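Local atomic coordinates of tRNA (uracil(54)-C(5))-methyltransferase (Pyrococcus abyssi, PDB entry 2JJQ), a protein that catalyses the S-adenosyl-L-methionine-dependent methylation of uridine 54 in tRNA to 5-methyluridine. Residues 205-216 against 224-235; 69-77 against 92-100. All coordinates share one frame; numbering follows the deposited sequence.

Contact 1 of 2, residues 205-216 against 224-235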
loop_
_atom_site.group_PDB
_atom_site.type_symbol
_atom_site.label_atom_id
_atom_site.label_comp_id
_atom_site.label_asym_id
_atom_site.label_seq_id
_atom_site.Cartn_x
_atom_site.Cartn_y
_atom_site.Cartn_z
ATOM N N GLU A 205 -16.782 -9.134 -0.641
ATOM C CA GLU A 205 -16.833 -9.508 0.771
ATOM C C GLU A 205 -16.220 -8.356 1.561
ATOM O O GLU A 205 -15.290 -7.721 1.060
ATOM C CB GLU A 205 -16.026 -10.754 0.990
ATOM C CG GLU A 205 -16.747 -11.932 0.404
ATOM C CD GLU A 205 -16.062 -13.245 0.559
ATOM O OE1 GLU A 205 -14.962 -13.367 1.174
ATOM O OE2 GLU A 205 -16.692 -14.197 0.046
ATOM N N VAL A 206 -16.717 -8.127 2.785
ATOM C CA VAL A 206 -16.245 -7.021 3.588
ATOM C C VAL A 206 -15.906 -7.533 4.975
ATOM O O VAL A 206 -16.674 -8.305 5.572
ATOM C CB VAL A 206 -17.340 -5.974 3.759
ATOM C CG1 VAL A 206 -16.811 -4.747 4.516
ATOM C CG2 VAL A 206 -17.839 -5.565 2.384
ATOM N N MET A 207 -14.768 -7.103 5.482
ATOM C CA MET A 207 -14.334 -7.403 6.850
ATOM C C MET A 207 -14.171 -6.107 7.653
ATOM O O MET A 207 -13.637 -5.112 7.148
ATOM C CB MET A 207 -12.982 -8.117 6.780
ATOM C CG MET A 207 -12.273 -8.218 8.189
ATOM S SD MET A 207 -10.664 -9.022 7.989
ATOM C CE MET A 207 -11.235 -10.685 7.583
ATOM N N VAL A 208 -14.669 -6.090 8.896
ATOM C CA VAL A 208 -14.452 -4.931 9.755
ATOM C C VAL A 208 -13.708 -5.438 10.971
ATOM O O VAL A 208 -13.989 -6.534 11.449
ATOM C CB VAL A 208 -15.730 -4.188 10.099
ATOM C CG1 VAL A 208 -16.653 -5.058 10.919
ATOM C CG2 VAL A 208 -15.402 -2.891 10.847
ATOM N N ASN A 209 -12.738 -4.669 11.443
ATOM C CA ASN A 209 -11.926 -5.058 12.572
ATOM C C ASN A 209 -11.906 -3.887 13.560
ATOM O O ASN A 209 -11.489 -2.784 13.211
ATOM C CB ASN A 209 -10.495 -5.382 12.097
ATOM C CG ASN A 209 -9.543 -5.722 13.241
ATOM O OD1 ASN A 209 -9.949 -6.244 14.270
ATOM N ND2 ASN A 209 -8.254 -5.479 13.036
ATOM N N PHE A 210 -12.399 -4.122 14.766
ATOM C CA PHE A 210 -12.406 -3.126 15.861
ATOM C C PHE A 210 -11.197 -3.345 16.695
ATOM O O PHE A 210 -11.040 -4.402 17.328
ATOM C CB PHE A 210 -13.716 -3.260 16.696
ATOM C CG PHE A 210 -14.952 -3.052 15.846
ATOM C CD1 PHE A 210 -15.209 -1.796 15.278
ATOM C CD2 PHE A 210 -15.789 -4.110 15.534
ATOM C CE1 PHE A 210 -16.330 -1.587 14.434
ATOM C CE2 PHE A 210 -16.899 -3.906 14.689
ATOM C CZ PHE A 210 -17.154 -2.654 14.145
ATOM N N VAL A 211 -10.292 -2.358 16.691
ATOM C CA VAL A 211 -9.099 -2.465 17.490
ATOM C C VAL A 211 -9.329 -1.651 18.754
ATOM O O VAL A 211 -9.699 -0.490 18.673
ATOM C CB VAL A 211 -7.852 -1.899 16.720
ATOM C CG1 VAL A 211 -6.612 -2.008 17.544
ATOM C CG2 VAL A 211 -7.682 -2.594 15.289
ATOM N N THR A 212 -9.100 -2.277 19.911
ATOM C CA THR A 212 -9.423 -1.700 21.191
ATOM C C THR A 212 -8.296 -1.918 22.206
ATOM O O THR A 212 -7.319 -2.659 21.980
ATOM C CB THR A 212 -10.697 -2.363 21.768
ATOM O OG1 THR A 212 -10.333 -3.631 22.303
ATOM C CG2 THR A 212 -11.828 -2.543 20.673
ATOM N N LYS A 213 -8.424 -1.253 23.349
ATOM C CA LYS A 213 -7.635 -1.632 24.489
ATOM C C LYS A 213 -8.361 -2.772 25.250
ATOM O O LYS A 213 -9.388 -3.308 24.788
ATOM C CB LYS A 213 -7.374 -0.391 25.356
ATOM C CG LYS A 213 -6.672 0.735 24.575
ATOM C CD LYS A 213 -5.341 0.324 23.938
ATOM C CE LYS A 213 -4.236 0.124 24.948
ATOM N NZ LYS A 213 -2.924 -0.303 24.338
ATOM N N GLU A 214 -7.827 -3.164 26.398
ATOM C CA GLU A 214 -8.452 -4.211 27.219
ATOM C C GLU A 214 -9.869 -3.794 27.624
ATOM O O GLU A 214 -10.160 -2.620 27.874
ATOM C CB GLU A 214 -7.557 -4.526 28.436
ATOM C CG GLU A 214 -6.151 -5.136 28.111
ATOM C CD GLU A 214 -5.076 -4.087 27.714
ATOM O OE1 GLU A 214 -5.417 -2.875 27.534
ATOM O OE2 GLU A 214 -3.874 -4.481 27.591
ATOM N N GLY A 215 -10.795 -4.736 27.639
ATOM C CA GLY A 215 -12.174 -4.348 27.783
ATOM C C GLY A 215 -13.057 -5.456 27.255
ATOM O O GLY A 215 -12.599 -6.568 27.014
ATOM N N ASN A 216 -14.316 -5.127 27.051
ATOM C CA ASN A 216 -15.312 -6.072 26.579
ATOM C C ASN A 216 -16.129 -5.422 25.471
ATOM O O ASN A 216 -16.901 -4.489 25.703
ATOM C CB ASN A 216 -16.207 -6.446 27.782
ATOM C CG ASN A 216 -15.390 -6.993 28.974
ATOM O OD1 ASN A 216 -15.190 -6.306 30.001
ATOM N ND2 ASN A 216 -14.891 -8.217 28.826
ATOM N N PHE A 224 -23.754 -4.663 12.436
ATOM C CA PHE A 224 -23.066 -4.810 11.134
ATOM C C PHE A 224 -23.508 -6.066 10.416
ATOM O O PHE A 224 -23.773 -7.070 11.063
ATOM C CB PHE A 224 -21.543 -4.862 11.337
ATOM C CG PHE A 224 -20.997 -3.609 11.934
ATOM C CD1 PHE A 224 -20.540 -2.596 11.111
ATOM C CD2 PHE A 224 -21.024 -3.408 13.324
ATOM C CE1 PHE A 224 -20.083 -1.423 11.617
ATOM C CE2 PHE A 224 -20.557 -2.223 13.861
ATOM C CZ PHE A 224 -20.119 -1.213 13.007
ATOM N N ASP A 225 -23.570 -5.988 9.087
ATOM C CA ASP A 225 -23.975 -7.109 8.253
ATOM C C ASP A 225 -22.848 -7.612 7.345
ATOM O O ASP A 225 -23.103 -8.371 6.392
ATOM C CB ASP A 225 -25.167 -6.718 7.372
ATOM C CG ASP A 225 -26.402 -6.467 8.170
ATOM O OD1 ASP A 225 -26.839 -7.429 8.889
ATOM O OD2 ASP A 225 -26.910 -5.299 8.111
ATOM N N PHE A 226 -21.613 -7.275 7.678
ATOM C CA PHE A 226 -20.497 -7.615 6.807
ATOM C C PHE A 226 -20.135 -9.098 6.959
ATOM O O PHE A 226 -20.505 -9.770 7.944
ATOM C CB PHE A 226 -19.285 -6.718 7.141
ATOM C CG PHE A 226 -19.511 -5.274 6.865
ATOM C CD1 PHE A 226 -20.177 -4.858 5.696
ATOM C CD2 PHE A 226 -19.032 -4.308 7.778
ATOM C CE1 PHE A 226 -20.365 -3.490 5.441
ATOM C CE2 PHE A 226 -19.218 -2.945 7.540
ATOM C CZ PHE A 226 -19.906 -2.530 6.368
ATOM N N ASP A 227 -19.436 -9.640 5.972
ATOM C CA ASP A 227 -19.077 -11.057 6.001
ATOM C C ASP A 227 -18.215 -11.470 7.186
ATOM O O ASP A 227 -18.285 -12.616 7.641
ATOM C CB ASP A 227 -18.292 -11.367 4.736
ATOM C CG ASP A 227 -19.035 -10.898 3.495
ATOM O OD1 ASP A 227 -19.595 -11.791 2.822
ATOM O OD2 ASP A 227 -19.088 -9.667 3.254
ATOM N N SER A 228 -17.347 -10.575 7.651
ATOM C CA SER A 228 -16.440 -10.913 8.771
ATOM C C SER A 228 -16.402 -9.693 9.720
ATOM O O SER A 228 -16.260 -8.545 9.232
ATOM C CB SER A 228 -15.020 -11.223 8.213
ATOM O OG SER A 228 -14.085 -11.456 9.257
ATOM N N ILE A 229 -16.595 -9.904 11.034
ATOM C CA ILE A 229 -16.393 -8.874 12.041
ATOM C C ILE A 229 -15.329 -9.397 13.010
ATOM O O ILE A 229 -15.435 -10.505 13.503
ATOM C CB ILE A 229 -17.655 -8.583 12.843
ATOM C CG1 ILE A 229 -18.790 -8.147 11.914
ATOM C CG2 ILE A 229 -17.307 -7.539 13.943
ATOM C CD1 ILE A 229 -20.190 -8.368 12.545
ATOM N N TYR A 230 -14.288 -8.617 13.253
ATOM C CA TYR A 230 -13.223 -8.999 14.141
ATOM C C TYR A 230 -13.140 -7.983 15.271
ATOM O O TYR A 230 -13.451 -6.784 15.070
ATOM C CB TYR A 230 -11.896 -8.952 13.408
ATOM C CG TYR A 230 -11.449 -10.304 12.890
ATOM C CD1 TYR A 230 -10.570 -11.110 13.650
ATOM C CD2 TYR A 230 -11.882 -10.767 11.676
ATOM C CE1 TYR A 230 -10.139 -12.322 13.204
ATOM C CE2 TYR A 230 -11.448 -12.002 11.200
ATOM C CZ TYR A 230 -10.551 -12.772 11.957
ATOM O OH TYR A 230 -10.118 -14.013 11.474
ATOM N N TRP A 231 -12.756 -8.482 16.443
ATOM C CA TRP A 231 -12.351 -7.671 17.568
ATOM C C TRP A 231 -10.897 -8.015 17.882
ATOM O O TRP A 231 -10.589 -9.176 18.122
ATOM C CB TRP A 231 -13.243 -7.985 18.776
ATOM C CG TRP A 231 -12.811 -7.309 20.040
ATOM C CD1 TRP A 231 -12.089 -6.131 20.181
ATOM C CD2 TRP A 231 -13.066 -7.784 21.355
ATOM N NE1 TRP A 231 -11.903 -5.852 21.535
ATOM C CE2 TRP A 231 -12.480 -6.861 22.272
ATOM C CE3 TRP A 231 -13.798 -8.875 21.858
ATOM C CZ2 TRP A 231 -12.600 -7.013 23.663
ATOM C CZ3 TRP A 231 -13.876 -9.045 23.243
ATOM C CH2 TRP A 231 -13.279 -8.122 24.124
ATOM N N SER A 232 -10.011 -7.012 17.867
ATOM C CA SER A 232 -8.598 -7.183 18.148
ATOM C C SER A 232 -8.262 -6.247 19.311
ATOM O O SER A 232 -8.792 -5.162 19.397
ATOM C CB SER A 232 -7.729 -6.796 16.957
ATOM O OG SER A 232 -8.045 -7.582 15.809
ATOM N N VAL A 233 -7.366 -6.681 20.175
ATOM C CA VAL A 233 -6.978 -5.904 21.345
ATOM C C VAL A 233 -5.504 -5.571 21.208
ATOM O O VAL A 233 -4.632 -6.454 21.152
ATOM C CB VAL A 233 -7.247 -6.628 22.662
ATOM C CG1 VAL A 233 -6.676 -5.809 23.822
ATOM C CG2 VAL A 233 -8.726 -6.831 22.853
ATOM N N ASN A 234 -5.237 -4.283 21.087
ATOM C CA ASN A 234 -3.867 -3.826 20.998
ATOM C C ASN A 234 -3.356 -3.753 22.430
ATOM O O ASN A 234 -3.696 -2.819 23.183
ATOM C CB ASN A 234 -3.755 -2.467 20.308
ATOM C CG ASN A 234 -2.396 -1.809 20.564
ATOM O OD1 ASN A 234 -1.430 -2.527 20.822
ATOM N ND2 ASN A 234 -2.335 -0.460 20.558
ATOM N N ARG A 235 -2.566 -4.749 22.818
ATOM C CA ARG A 235 -2.012 -4.792 24.192
ATOM C C ARG A 235 -0.634 -4.113 24.386
ATOM O O ARG A 235 -0.047 -4.173 25.487
ATOM C CB ARG A 235 -1.933 -6.237 24.677
ATOM C CG ARG A 235 -3.288 -6.877 24.803
ATOM C CD ARG A 235 -3.284 -8.117 25.659
ATOM N NE ARG A 235 -4.664 -8.536 25.861
ATOM C CZ ARG A 235 -5.346 -9.312 25.016
ATOM N NH1 ARG A 235 -4.782 -9.771 23.908
ATOM N NH2 ARG A 235 -6.599 -9.636 25.278
HETATM O O HOH W 1 -5.787 -6.694 14.548
#

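Contact 2 of 2, residues 69-77 against 92-100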
loop_
_atom_site.group_PDB
_atom_site.type_symbol
_atom_site.label_atom_id
_atom_site.label_comp_id
_atom_site.label_asym_id
_atom_site.label_seq_id
_atom_site.Cartn_x
_atom_site.Cartn_y
_atom_site.Cartn_z
ATOM N N LEU A 69 -3.483 31.455 -2.709
ATOM C CA LEU A 69 -3.662 31.075 -4.114
ATOM C C LEU A 69 -4.321 32.220 -4.880
ATOM O O LEU A 69 -5.522 32.454 -4.724
ATOM C CB LEU A 69 -4.506 29.797 -4.222
ATOM C CG LEU A 69 -4.722 29.119 -5.583
ATOM C CD1 LEU A 69 -3.432 28.721 -6.304
ATOM C CD2 LEU A 69 -5.570 27.890 -5.351
ATOM N N VAL A 70 -3.556 32.932 -5.700
ATOM C CA VAL A 70 -4.110 34.047 -6.503
ATOM C C VAL A 70 -4.776 33.588 -7.816
ATOM O O VAL A 70 -5.835 34.113 -8.229
ATOM C CB VAL A 70 -3.019 35.083 -6.841
ATOM C CG1 VAL A 70 -3.603 36.208 -7.659
ATOM C CG2 VAL A 70 -2.364 35.609 -5.552
ATOM N N ARG A 71 -4.137 32.630 -8.489
ATOM C CA ARG A 71 -4.677 32.029 -9.710
ATOM C C ARG A 71 -4.458 30.510 -9.652
ATOM O O ARG A 71 -3.379 30.044 -9.279
ATOM C CB ARG A 71 -4.024 32.605 -10.971
ATOM C CG ARG A 71 -4.647 33.913 -11.448
ATOM C CD ARG A 71 -4.324 34.256 -12.921
ATOM N NE ARG A 71 -5.056 35.465 -13.335
ATOM C CZ ARG A 71 -4.737 36.244 -14.373
ATOM N NH1 ARG A 71 -3.684 35.966 -15.142
ATOM N NH2 ARG A 71 -5.475 37.322 -14.638
ATOM N N SER A 72 -5.510 29.763 -9.945
ATOM C CA SER A 72 -5.467 28.286 -9.901
ATOM C C SER A 72 -4.934 27.690 -11.189
ATOM O O SER A 72 -5.347 28.061 -12.280
ATOM C CB SER A 72 -6.866 27.686 -9.650
ATOM O OG SER A 72 -7.261 27.832 -8.307
ATOM N N SER A 73 -4.030 26.723 -11.056
ATOM C CA SER A 73 -3.478 26.030 -12.180
ATOM C C SER A 73 -4.596 25.244 -12.832
ATOM O O SER A 73 -5.444 24.699 -12.124
ATOM C CB SER A 73 -2.477 24.969 -11.695
ATOM O OG SER A 73 -2.088 24.107 -12.758
ATOM N N PRO A 74 -4.531 25.108 -14.176
ATOM C CA PRO A 74 -5.468 24.277 -14.923
ATOM C C PRO A 74 -5.158 22.779 -14.641
ATOM O O PRO A 74 -5.959 21.922 -14.997
ATOM C CB PRO A 74 -5.149 24.618 -16.369
ATOM C CG PRO A 74 -3.657 24.939 -16.339
ATOM C CD PRO A 74 -3.499 25.689 -15.044
ATOM N N LEU A 75 -4.045 22.468 -13.968
ATOM C CA LEU A 75 -3.767 21.057 -13.607
ATOM C C LEU A 75 -4.546 20.608 -12.375
ATOM O O LEU A 75 -4.494 19.416 -12.003
ATOM C CB LEU A 75 -2.265 20.864 -13.374
ATOM C CG LEU A 75 -1.371 21.249 -14.550
ATOM C CD1 LEU A 75 0.041 20.952 -14.209
ATOM C CD2 LEU A 75 -1.788 20.471 -15.760
ATOM N N ARG A 76 -5.237 21.538 -11.709
ATOM C CA ARG A 76 -5.949 21.230 -10.475
ATOM C C ARG A 76 -7.316 20.623 -10.822
ATOM O O ARG A 76 -7.844 20.848 -11.920
ATOM C CB ARG A 76 -6.166 22.507 -9.653
ATOM C CG ARG A 76 -4.887 23.013 -9.000
ATOM C CD ARG A 76 -5.052 24.301 -8.067
ATOM N NE ARG A 76 -5.419 23.763 -6.789
ATOM C CZ ARG A 76 -4.657 23.700 -5.712
ATOM N NH1 ARG A 76 -3.444 24.276 -5.632
ATOM N NH2 ARG A 76 -5.177 23.113 -4.676
ATOM N N VAL A 77 -7.872 19.873 -9.892
ATOM C CA VAL A 77 -9.203 19.347 -10.093
ATOM C C VAL A 77 -10.188 20.501 -9.993
ATOM O O VAL A 77 -11.385 20.237 -10.157
ATOM C CB VAL A 77 -9.546 18.260 -9.104
ATOM C CG1 VAL A 77 -8.771 16.975 -9.426
ATOM C CG2 VAL A 77 -9.298 18.771 -7.656
ATOM N N LEU A 92 -1.511 14.297 -3.525
ATOM C CA LEU A 92 -1.685 14.818 -4.911
ATOM C C LEU A 92 -3.150 14.861 -5.323
ATOM O O LEU A 92 -3.435 15.007 -6.504
ATOM C CB LEU A 92 -0.925 13.993 -5.950
ATOM C CG LEU A 92 0.602 13.798 -5.810
ATOM C CD1 LEU A 92 1.140 12.931 -6.926
ATOM C CD2 LEU A 92 1.351 15.114 -5.659
ATOM N N GLN A 93 -4.073 14.711 -4.373
ATOM C CA GLN A 93 -5.510 14.585 -4.707
ATOM C C GLN A 93 -6.109 15.822 -5.321
ATOM O O GLN A 93 -7.195 15.771 -5.891
ATOM C CB GLN A 93 -6.353 14.246 -3.470
ATOM C CG GLN A 93 -7.622 13.508 -3.881
ATOM C CD GLN A 93 -8.511 13.014 -2.691
ATOM O OE1 GLN A 93 -8.106 12.164 -1.889
ATOM N NE2 GLN A 93 -9.744 13.520 -2.631
ATOM N N HIS A 94 -5.409 16.937 -5.187
ATOM C CA HIS A 94 -5.889 18.244 -5.734
ATOM C C HIS A 94 -5.546 18.367 -7.221
ATOM O O HIS A 94 -5.882 19.382 -7.868
ATOM C CB HIS A 94 -5.229 19.367 -4.969
ATOM C CG HIS A 94 -3.722 19.335 -5.059
ATOM N ND1 HIS A 94 -2.961 18.327 -4.504
ATOM C CD2 HIS A 94 -2.845 20.182 -5.641
ATOM C CE1 HIS A 94 -1.682 18.537 -4.762
ATOM N NE2 HIS A 94 -1.580 19.670 -5.433
ATOM N N LEU A 95 -4.871 17.348 -7.756
ATOM C CA LEU A 95 -4.390 17.361 -9.180
ATOM C C LEU A 95 -5.183 16.424 -10.078
ATOM O O LEU A 95 -5.467 15.291 -9.687
ATOM C CB LEU A 95 -2.927 16.941 -9.247
ATOM C CG LEU A 95 -1.942 17.786 -8.433
ATOM C CD1 LEU A 95 -0.595 17.097 -8.577
ATOM C CD2 LEU A 95 -1.909 19.239 -8.898
ATOM N N ASN A 96 -5.479 16.860 -11.298
ATOM C CA ASN A 96 -6.123 15.996 -12.298
ATOM C C ASN A 96 -5.282 14.748 -12.460
ATOM O O ASN A 96 -4.031 14.794 -12.418
ATOM C CB ASN A 96 -6.106 16.668 -13.659
ATOM C CG ASN A 96 -7.099 17.790 -13.749
ATOM O OD1 ASN A 96 -8.174 17.765 -13.137
ATOM N ND2 ASN A 96 -6.752 18.780 -14.562
ATOM N N TYR A 97 -5.977 13.648 -12.692
ATOM C CA TYR A 97 -5.272 12.343 -12.712
ATOM C C TYR A 97 -4.231 12.249 -13.815
ATOM O O TYR A 97 -3.100 11.736 -13.630
ATOM C CB TYR A 97 -6.285 11.188 -12.761
ATOM C CG TYR A 97 -5.593 9.860 -12.566
ATOM C CD1 TYR A 97 -4.898 9.608 -11.397
ATOM C CD2 TYR A 97 -5.680 8.855 -13.537
ATOM C CE1 TYR A 97 -4.268 8.364 -11.184
ATOM C CE2 TYR A 97 -5.032 7.627 -13.336
ATOM C CZ TYR A 97 -4.331 7.401 -12.162
ATOM O OH TYR A 97 -3.647 6.190 -11.989
ATOM N N ASP A 98 -4.550 12.823 -14.984
ATOM C CA ASP A 98 -3.569 12.742 -16.067
ATOM C C ASP A 98 -2.283 13.470 -15.676
ATOM O O ASP A 98 -1.179 13.084 -16.105
ATOM C CB ASP A 98 -4.141 13.272 -17.384
ATOM C CG ASP A 98 -4.228 14.781 -17.414
ATOM O OD1 ASP A 98 -4.708 15.362 -16.443
ATOM O OD2 ASP A 98 -3.823 15.425 -18.418
ATOM N N TYR A 99 -2.412 14.529 -14.890
ATOM C CA TYR A 99 -1.202 15.240 -14.470
ATOM C C TYR A 99 -0.467 14.425 -13.414
ATOM O O TYR A 99 0.766 14.409 -13.390
ATOM C CB TYR A 99 -1.432 16.678 -13.987
ATOM C CG TYR A 99 -0.083 17.302 -13.707
ATOM C CD1 TYR A 99 0.805 17.551 -14.747
ATOM C CD2 TYR A 99 0.361 17.498 -12.419
ATOM C CE1 TYR A 99 2.063 18.019 -14.510
ATOM C CE2 TYR A 99 1.666 18.000 -12.176
ATOM C CZ TYR A 99 2.491 18.234 -13.230
ATOM O OH TYR A 99 3.794 18.729 -13.079
ATOM N N GLN A 100 -1.208 13.803 -12.497
ATOM C CA GLN A 100 -0.509 12.893 -11.556
ATOM C C GLN A 100 0.375 11.937 -12.356
ATOM O O GLN A 100 1.495 11.687 -11.952
ATOM C CB GLN A 100 -1.533 12.097 -10.731
ATOM C CG GLN A 100 -2.271 12.983 -9.729
ATOM C CD GLN A 100 -3.204 12.157 -8.884
ATOM O OE1 GLN A 100 -2.898 11.001 -8.582
ATOM N NE2 GLN A 100 -4.369 12.705 -8.559
HETATM O O HOH W 2 -7.485 21.751 -6.386
#

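Contact 1 of 2, residues 205-216 against 224-235
Trp231 meets Thr212 through its indole edge. NE1 donates to Thr212 OG1 at 2.8 Å; the hydroxyl lies in the ring plane, and the bond is nearly straight. With chi1 at 78°, OG1 sits between the backbone N and the carbonyl carbon, where it can also donate to Lys213 O at 2.7 Å. Two bonds grip this buried hydroxyl, one from the indole and one to Lys213 O. The far end of the same edge reaches Gly215 O, 3.4 Å from Trp231 CH2.

Val206 packs at the other end of the pair. Its CG1 lies over one face of the Phe226 ring, 3.7 Å from the centroid, while Val208 CG1 touches that ring at its edge. Val206 N donates to Asp227 OD2 from above the carboxylate plane. Between these ends, the Phe210 and Phe224 rings come from opposite directions and meet obliquely, with Phe210 CZ 3.4 Å from Phe224 CE2; the planes are 56° apart. Phe210 CE2 rests on Ile229 CG2. On the face that carries Met207 and Tyr230, Ser232 OG donates to Asn209 OD1 at 2.8 Å, and a water joins Ser232 OG to Asn209 ND2.

Strands 206-212 and 228-233 run parallel, 19° apart, with regular backbone bonds from Ser228 to Asn234. They are inner strands of a five-stranded mixed sheet. Strand 192-199 flanks 206-212 and strand 244-250 flanks 228-233, both antiparallel.

Contact 2 of 2, residues 69-77 against 92-100
Arg76 and Leu95 form a single backbone bridge, flanked by hydrogen bonds from Asn96 N to Leu75 O (2.8 Å) and from Val77 N to His94 O (2.9 Å).

Leu75 places CD1 squarely over the face of the Tyr99 ring, 3.5 Å from its centroid and 10° off the normal. This is a CH-pi contact. Tyr99 CG is anti to the backbone N (chi1 -175°), which sets the ring against Leu75 CD1. Leu75 N donates to Ser73 OG, an ST turn.

Arg76 bends at chi3 (86°) and brings its guanidinium obliquely alongside the His94 ring. His94 CD2 lies over one guanidinium face, 4.0 Å from Arg76 CZ, and Leu69 CD2 covers the opposite face. A water accepts from Arg76 NE and donates to His94 O. The polar ends are held elsewhere: Arg76 NH1 forms a salt bridge with Asp48, and His94 NE2 bonds to Ser44 O.

Val77 CG1 packs on the Leu95 backbone carbonyl, 3.7 Å from Leu95 C. Asn96 lies just before helix 97-112, and its CB and CG pack on Leu75 O.

The contact ties the chain leaving strand 62-69 of the TRAM-like domain to the start of helix 97-112. Strand 24-28 also packs here, with Leu28 touching Leu95 and Tyr99.

In the fold
Contact 1 is mostly buried and joins two neighbouring strands of one sheet. Contact 2 is smaller and only partly buried, and it joins a loop to the approach and start of a helix. The two share no element; their centres are about 38 Å apart and their nearest atoms about 20 Å. Regular parallel-strand bonding dominates contact 1, with aromatic and aliphatic packing around it. In contact 2 a single bridge is supplemented by one CH-pi contact and charged or polar groups with partners elsewhere. Contact 1 lies away from the cofactor pocket, the predicted catalytic residues and the probable cluster ligands. In contact 2, Gln93 adjoins Cys90, a probable ligand of the [4Fe-4S] cluster.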